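Local coordinates for alpha-1,2-mannosidase (Bacteroides thetaiotaomicron, PDB 2WW2), which hydrolyses alpha-linked mannosides, probably alpha-1,2 linkages, with inversion of configuration, as a member of the calcium-dependent glycoside hydrolase family 92, at residues R264-W267 with N268-L271; Y635-A639 with M640-P644. All blocks are in the same frame, centred on the assembly; numbering follows the deposited sequence.

Contact 1 (264-271) comes first along the chain and closes long before contact 2 (635-644) opens. Both belong to the family 92 catalytic region. Their centres lie 21 Å apart, and their nearest atoms stay about 8 Å apart without touching. Contact 1 is the last two turns of helix 256-271. Contact 2 is the end of helix 632-640 and its turn into the short strand 642-643. Helix 281-294 touches both: its Tyr288 and Leu291 meet contact 1, while Thr286, Phe287 and Cys290 meet contact 2. One helix thus ties an early part of the catalytic region to a part more than 300 residues later.

Contact 1: R264-W267 with N268-L271; sequences REQW and NNYL
Gln266 meets Asn269 through a water and Tyr270 directly, all within the last turns of an alpha helix. The water donates to Gln266 OE1 at 2.7 Å. It also accepts from Asn269 ND2, 2.9 Å away. It thus joins two amides whose planes stand nearly perpendicular, 82° apart. Gln266 can use it because its chain folds back on itself at chi2 (-59°), which brings OE1 round toward the next turn. The same oxygen lies in the plane of the Tyr270 ring, at its edge, 3.5 Å from Tyr270 CE2. There the ring's weakly positive C-H rim faces the oxygen.

Trp267 and Leu271 make an apolar pair one turn apart. The edge of the Trp267 indole meets the branch of Leu271, with Trp267 CE3 4.0 Å from Leu271 CG. Leu271 has CG beside its own backbone N (chi1 -61°), which carries the branch back toward the preceding turn.

Asn268 and Arg264 form a separate pair, side by side and pointing the same way. Asn268 ND2 lies 4.0 Å from Arg264 CG, an amide resting against the aliphatic part of the arginine.

Beneath the side chains are four regular i to i+4 backbone bonds, ending with Leu271 N to Trp267 O at 2.8 Å. This is the ordinary alpha-helical ladder, and it sets the spacing of Arg264-Asn268, Gln266-Tyr270 and Trp267-Leu271.

Three polar ends are held by residues outside 264-271. Trp267 NE1 donates to Ala33 O, Asn268 OD1 accepts from Val8 N, and Arg264 NH1 forms a salt bridge with Asp9, so this end of helix 256-271 is stitched to the N-terminal part of the chain. Leu271 packs on Tyr288 and Leu291 of helix 281-294, and strand 274-277 follows shortly after in the chain.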
ATOM      1  N   ARG A 264       0.759 -43.697  17.597  1.00  9.48           N
ATOM      2  CA  ARG A 264      -0.241 -43.610  16.563  1.00 10.49           C
ATOM      3  C   ARG A 264      -1.630 -43.842  17.175  1.00 10.40           C
ATOM      4  O   ARG A 264      -2.604 -43.126  16.873  1.00  9.96           O
ATOM      5  CB  ARG A 264       0.044 -44.701  15.539  1.00 11.22           C
ATOM      6  CG  ARG A 264      -0.794 -44.598  14.341  1.00 15.43           C
ATOM      7  CD  ARG A 264      -0.849 -45.910  13.632  1.00 23.73           C
ATOM      8  NE  ARG A 264       0.248 -46.067  12.701  1.00 26.07           N
ATOM      9  CZ  ARG A 264       0.286 -45.500  11.502  1.00 29.15           C
ATOM     10  NH1 ARG A 264      -0.698 -44.695  11.118  1.00 27.97           N
ATOM     11  NH2 ARG A 264       1.327 -45.731  10.698  1.00 28.78           N
ATOM     12  N   GLU A 265      -1.722 -44.856  18.036  1.00  9.45           N
ATOM     13  CA  GLU A 265      -2.983 -45.130  18.724  1.00 10.24           C
ATOM     14  C   GLU A 265      -3.405 -43.963  19.618  1.00  9.68           C
ATOM     15  O   GLU A 265      -4.569 -43.575  19.627  1.00  8.59           O
ATOM     16  CB  GLU A 265      -2.903 -46.425  19.536  1.00 11.21           C
ATOM     17  CG  GLU A 265      -4.185 -46.730  20.290  1.00 14.72           C
ATOM     18  CD  GLU A 265      -4.164 -48.103  20.911  1.00 22.35           C
ATOM     19  OE1 GLU A 265      -3.301 -48.348  21.777  1.00 25.53           O
ATOM     20  OE2 GLU A 265      -5.008 -48.938  20.533  1.00 25.99           O
ATOM     21  N   GLN A 266      -2.462 -43.378  20.353  1.00  8.54           N
ATOM     22  CA  GLN A 266      -2.801 -42.209  21.171  1.00  8.88           C
ATOM     23  C   GLN A 266      -3.333 -41.051  20.321  1.00  8.10           C
ATOM     24  O   GLN A 266      -4.361 -40.436  20.642  1.00  7.38           O
ATOM     25  CB  GLN A 266      -1.580 -41.761  21.982  1.00  8.88           C
ATOM     26  CG  GLN A 266      -1.216 -42.767  23.073  1.00 11.65           C
ATOM     27  CD  GLN A 266      -2.379 -42.977  24.046  1.00 13.37           C
ATOM     28  OE1 GLN A 266      -2.863 -42.020  24.658  1.00 15.85           O
ATOM     29  NE2 GLN A 266      -2.841 -44.214  24.175  1.00 13.07           N
ATOM     30  N   TRP A 267      -2.634 -40.727  19.236  1.00  7.22           N
ATOM     31  CA  TRP A 267      -3.107 -39.630  18.394  1.00  7.18           C
ATOM     32  C   TRP A 267      -4.489 -39.941  17.808  1.00  7.71           C
ATOM     33  O   TRP A 267      -5.374 -39.083  17.796  1.00  7.38           O
ATOM     34  CB  TRP A 267      -2.104 -39.300  17.294  1.00  6.96           C
ATOM     35  CG  TRP A 267      -0.979 -38.466  17.836  1.00  6.55           C
ATOM     36  CD1 TRP A 267       0.302 -38.880  18.101  1.00  7.17           C
ATOM     37  CD2 TRP A 267      -1.049 -37.091  18.216  1.00  7.25           C
ATOM     38  NE1 TRP A 267       1.033 -37.832  18.618  1.00  7.04           N
ATOM     39  CE2 TRP A 267       0.225 -36.725  18.698  1.00  6.47           C
ATOM     40  CE3 TRP A 267      -2.079 -36.128  18.207  1.00  7.52           C
ATOM     41  CZ2 TRP A 267       0.504 -35.446  19.179  1.00  6.90           C
ATOM     42  CZ3 TRP A 267      -1.791 -34.845  18.651  1.00  8.09           C
ATOM     43  CH2 TRP A 267      -0.511 -34.519  19.138  1.00  8.14           C
ATOM     44  N   ASN A 268      -4.691 -41.167  17.343  1.00  7.25           N
ATOM     45  CA  ASN A 268      -5.999 -41.491  16.796  1.00  8.00           C
ATOM     46  C   ASN A 268      -7.102 -41.351  17.854  1.00  8.36           C
ATOM     47  O   ASN A 268      -8.207 -40.896  17.556  1.00  8.49           O
ATOM     48  CB  ASN A 268      -6.000 -42.893  16.179  1.00  8.01           C
ATOM     49  CG  ASN A 268      -5.388 -42.900  14.787  1.00  8.30           C
ATOM     50  OD1 ASN A 268      -5.481 -41.913  14.068  1.00  8.30           O
ATOM     51  ND2 ASN A 268      -4.782 -44.012  14.399  1.00  7.57           N
ATOM     52  N   ASN A 269      -6.804 -41.767  19.084  1.00  8.59           N
ATOM     53  CA  ASN A 269      -7.762 -41.634  20.185  1.00  8.96           C
ATOM     54  C   ASN A 269      -8.144 -40.172  20.454  1.00  8.30           C
ATOM     55  O   ASN A 269      -9.327 -39.833  20.548  1.00  7.40           O
ATOM     56  CB  ASN A 269      -7.205 -42.271  21.472  1.00  9.63           C
ATOM     57  CG  ASN A 269      -7.217 -43.816  21.430  1.00 13.70           C
ATOM     58  OD1 ASN A 269      -7.803 -44.430  20.525  1.00 16.09           O
ATOM     59  ND2 ASN A 269      -6.591 -44.440  22.426  1.00 15.66           N
ATOM     60  N   TYR A 270      -7.144 -39.316  20.613  1.00  7.20           N
ATOM     61  CA  TYR A 270      -7.403 -37.911  20.942  1.00  7.71           C
ATOM     62  C   TYR A 270      -7.935 -37.117  19.742  1.00  7.47           C
ATOM     63  O   TYR A 270      -8.896 -36.351  19.886  1.00  7.84           O
ATOM     64  CB  TYR A 270      -6.165 -37.242  21.567  1.00  6.33           C
ATOM     65  CG  TYR A 270      -5.940 -37.692  23.008  1.00  9.01           C
ATOM     66  CD1 TYR A 270      -6.688 -37.150  24.045  1.00 10.02           C
ATOM     67  CD2 TYR A 270      -5.006 -38.676  23.317  1.00 10.55           C
ATOM     68  CE1 TYR A 270      -6.506 -37.574  25.363  1.00 12.07           C
ATOM     69  CE2 TYR A 270      -4.826 -39.112  24.622  1.00 12.35           C
ATOM     70  CZ  TYR A 270      -5.573 -38.554  25.630  1.00 13.70           C
ATOM     71  OH  TYR A 270      -5.372 -38.978  26.911  1.00 12.61           O
ATOM     72  N   LEU A 271      -7.350 -37.311  18.558  1.00  7.65           N
ATOM     73  CA  LEU A 271      -7.880 -36.627  17.367  1.00  7.45           C
ATOM     74  C   LEU A 271      -9.311 -37.077  17.111  1.00  7.60           C
ATOM     75  O   LEU A 271     -10.150 -36.287  16.669  1.00  7.93           O
ATOM     76  CB  LEU A 271      -7.026 -36.875  16.106  1.00  7.22           C
ATOM     77  CG  LEU A 271      -5.569 -36.377  16.193  1.00  7.15           C
ATOM     78  CD1 LEU A 271      -4.740 -36.911  15.024  1.00  7.58           C
ATOM     79  CD2 LEU A 271      -5.508 -34.843  16.277  1.00  7.74           C
TER
HETATM   80  O   HOH W   1      -5.483 -42.747  24.447  1.00 31.70           O

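Contact 2: Y635-A639 with M640-P644; sequences YVFSA and MGFYP
Phe642 has CG wedged between its backbone N and carbonyl carbon (chi1 51°), and this swings its ring back to the edge of Phe637. Phe642 CE1 lies there in the plane of the Phe637 ring, 4.0 Å from Phe637 CD1. The two residues belong to a Schellman motif that ends helix 632-640. Two backbone bonds define it, both weak here. The i+5 bond runs from Phe642 N back to Phe637 O at 3.4 Å. The i+3 bond inside it runs from Gly641 N to Ser638 O at 3.1 Å. Gly641 N is also bonded to Phe637 O. Gly641 has phi 118°; a side chain here would jam against the preceding carbonyl oxygen. The chain then turns into strand 642-643, which pairs with strand 651-654.

Phe637 is the hub of this buried turn. Met640 bends at chi3 and sets CE 3.8 Å from Phe637 CD1. Tyr643 CD1 lies 3.9 Å from Phe637 CB. Leu341 of helix 338-345 also packs on Phe637. Losing the ring to an alanine here is likely to open a gap between Met640, Phe642 and Pro644 and to deprive the proline CD of the ring face it sits over. That partnership is a CH-pi contact: Pro644 CD sits 3.5 Å from the centroid of the Phe637 ring, only 5° off its normal.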
ATOM      1  N   TYR A 635      -9.211 -22.476  13.700  1.00  8.66           N
ATOM      2  CA  TYR A 635      -9.635 -23.244  12.522  1.00  8.60           C
ATOM      3  C   TYR A 635     -10.476 -24.455  12.942  1.00  8.69           C
ATOM      4  O   TYR A 635     -11.494 -24.764  12.315  1.00  8.68           O
ATOM      5  CB  TYR A 635      -8.424 -23.679  11.705  1.00  8.40           C
ATOM      6  CG  TYR A 635      -8.783 -24.394  10.403  1.00  8.68           C
ATOM      7  CD1 TYR A 635      -8.841 -23.697   9.187  1.00  8.05           C
ATOM      8  CD2 TYR A 635      -9.068 -25.746  10.393  1.00  7.70           C
ATOM      9  CE1 TYR A 635      -9.175 -24.344   7.995  1.00  8.31           C
ATOM     10  CE2 TYR A 635      -9.411 -26.402   9.192  1.00  8.72           C
ATOM     11  CZ  TYR A 635      -9.459 -25.694   8.017  1.00  8.89           C
ATOM     12  OH  TYR A 635      -9.766 -26.335   6.850  1.00  7.25           O
ATOM     13  N   VAL A 636     -10.065 -25.141  14.004  1.00  8.53           N
ATOM     14  CA  VAL A 636     -10.822 -26.319  14.464  1.00  8.75           C
ATOM     15  C   VAL A 636     -12.249 -25.936  14.848  1.00  8.72           C
ATOM     16  O   VAL A 636     -13.212 -26.513  14.356  1.00  8.52           O
ATOM     17  CB  VAL A 636     -10.100 -27.042  15.627  1.00  8.62           C
ATOM     18  CG1 VAL A 636     -10.991 -28.131  16.219  1.00  8.22           C
ATOM     19  CG2 VAL A 636      -8.800 -27.662  15.109  1.00  7.51           C
ATOM     20  N   PHE A 637     -12.382 -24.967  15.734  1.00  8.53           N
ATOM     21  CA  PHE A 637     -13.709 -24.475  16.087  1.00  9.28           C
ATOM     22  C   PHE A 637     -14.487 -24.047  14.836  1.00  8.79           C
ATOM     23  O   PHE A 637     -15.608 -24.488  14.621  1.00  9.07           O
ATOM     24  CB  PHE A 637     -13.586 -23.289  17.041  1.00  9.06           C
ATOM     25  CG  PHE A 637     -13.638 -23.672  18.494  1.00  9.52           C
ATOM     26  CD1 PHE A 637     -14.790 -24.241  19.031  1.00  9.29           C
ATOM     27  CD2 PHE A 637     -12.541 -23.456  19.324  1.00  9.94           C
ATOM     28  CE1 PHE A 637     -14.843 -24.603  20.384  1.00  8.73           C
ATOM     29  CE2 PHE A 637     -12.577 -23.818  20.667  1.00  9.67           C
ATOM     30  CZ  PHE A 637     -13.734 -24.369  21.203  1.00  8.62           C
ATOM     31  N   SER A 638     -13.895 -23.174  14.024  1.00  9.09           N
ATOM     32  CA  SER A 638     -14.624 -22.617  12.878  1.00  9.54           C
ATOM     33  C   SER A 638     -15.094 -23.691  11.901  1.00  9.24           C
ATOM     34  O   SER A 638     -16.215 -23.612  11.379  1.00  9.64           O
ATOM     35  CB  SER A 638     -13.804 -21.532  12.161  1.00  8.90           C
ATOM     36  OG  SER A 638     -13.624 -20.421  13.026  1.00 10.62           O
ATOM     37  N   ALA A 639     -14.263 -24.697  11.657  1.00  9.20           N
ATOM     38  CA  ALA A 639     -14.688 -25.840  10.829  1.00  8.74           C
ATOM     39  C   ALA A 639     -15.867 -26.617  11.423  1.00  8.81           C
ATOM     40  O   ALA A 639     -16.717 -27.139  10.694  1.00  8.63           O
ATOM     41  CB  ALA A 639     -13.512 -26.804  10.590  1.00  8.28           C
ATOM     42  N   MET A 640     -15.902 -26.721  12.744  1.00  8.68           N
ATOM     43  CA  MET A 640     -17.015 -27.394  13.418  1.00  9.11           C
ATOM     44  C   MET A 640     -18.293 -26.558  13.322  1.00  9.04           C
ATOM     45  O   MET A 640     -19.406 -27.088  13.405  1.00  9.72           O
ATOM     46  CB  MET A 640     -16.671 -27.656  14.901  1.00  8.82           C
ATOM     47  CG  MET A 640     -15.594 -28.740  15.122  1.00  9.41           C
ATOM     48  SD  MET A 640     -15.459 -29.266  16.854  1.00 12.02           S
ATOM     49  CE  MET A 640     -15.063 -27.745  17.719  1.00 10.79           C
ATOM     50  N   GLY A 641     -18.153 -25.246  13.201  1.00  8.76           N
ATOM     51  CA  GLY A 641     -19.341 -24.420  13.029  1.00  8.62           C
ATOM     52  C   GLY A 641     -19.624 -23.386  14.106  1.00  8.95           C
ATOM     53  O   GLY A 641     -20.650 -22.687  14.028  1.00  8.86           O
ATOM     54  N   PHE A 642     -18.745 -23.279  15.102  1.00  8.60           N
ATOM     55  CA  PHE A 642     -19.015 -22.398  16.260  1.00  9.77           C
ATOM     56  C   PHE A 642     -17.718 -22.015  16.967  1.00  9.84           C
ATOM     57  O   PHE A 642     -16.710 -22.695  16.810  1.00 10.02           O
ATOM     58  CB  PHE A 642     -20.007 -23.041  17.255  1.00  9.52           C
ATOM     59  CG  PHE A 642     -19.634 -24.439  17.678  1.00 10.92           C
ATOM     60  CD1 PHE A 642     -18.765 -24.653  18.749  1.00  9.20           C
ATOM     61  CD2 PHE A 642     -20.148 -25.539  17.000  1.00 12.66           C
ATOM     62  CE1 PHE A 642     -18.407 -25.935  19.126  1.00 11.11           C
ATOM     63  CE2 PHE A 642     -19.793 -26.839  17.371  1.00 11.24           C
ATOM     64  CZ  PHE A 642     -18.925 -27.041  18.432  1.00  9.73           C
ATOM     65  N   TYR A 643     -17.739 -20.909  17.713  1.00  9.62           N
ATOM     66  CA  TYR A 643     -16.505 -20.343  18.252  1.00  9.50           C
ATOM     67  C   TYR A 643     -16.752 -19.631  19.572  1.00  9.10           C
ATOM     68  O   TYR A 643     -17.769 -18.952  19.723  1.00  9.89           O
ATOM     69  CB  TYR A 643     -15.935 -19.330  17.242  1.00  8.99           C
ATOM     70  CG  TYR A 643     -14.591 -18.770  17.607  1.00  9.00           C
ATOM     71  CD1 TYR A 643     -13.417 -19.445  17.273  1.00  8.08           C
ATOM     72  CD2 TYR A 643     -14.480 -17.555  18.276  1.00  9.66           C
ATOM     73  CE1 TYR A 643     -12.159 -18.924  17.591  1.00  9.71           C
ATOM     74  CE2 TYR A 643     -13.216 -17.030  18.607  1.00 10.71           C
ATOM     75  CZ  TYR A 643     -12.072 -17.722  18.261  1.00 11.30           C
ATOM     76  OH  TYR A 643     -10.828 -17.209  18.596  1.00 12.32           O
ATOM     77  N   PRO A 644     -15.830 -19.791  20.537  1.00  9.18           N
ATOM     78  CA  PRO A 644     -15.941 -19.179  21.871  1.00  9.45           C
ATOM     79  C   PRO A 644     -15.500 -17.720  21.820  1.00 10.00           C
ATOM     80  O   PRO A 644     -14.381 -17.394  22.209  1.00 10.49           O
ATOM     81  CB  PRO A 644     -14.954 -20.007  22.718  1.00  9.75           C
ATOM     82  CG  PRO A 644     -13.880 -20.382  21.739  1.00  8.65           C
ATOM     83  CD  PRO A 644     -14.671 -20.699  20.448  1.00  9.52           C
TER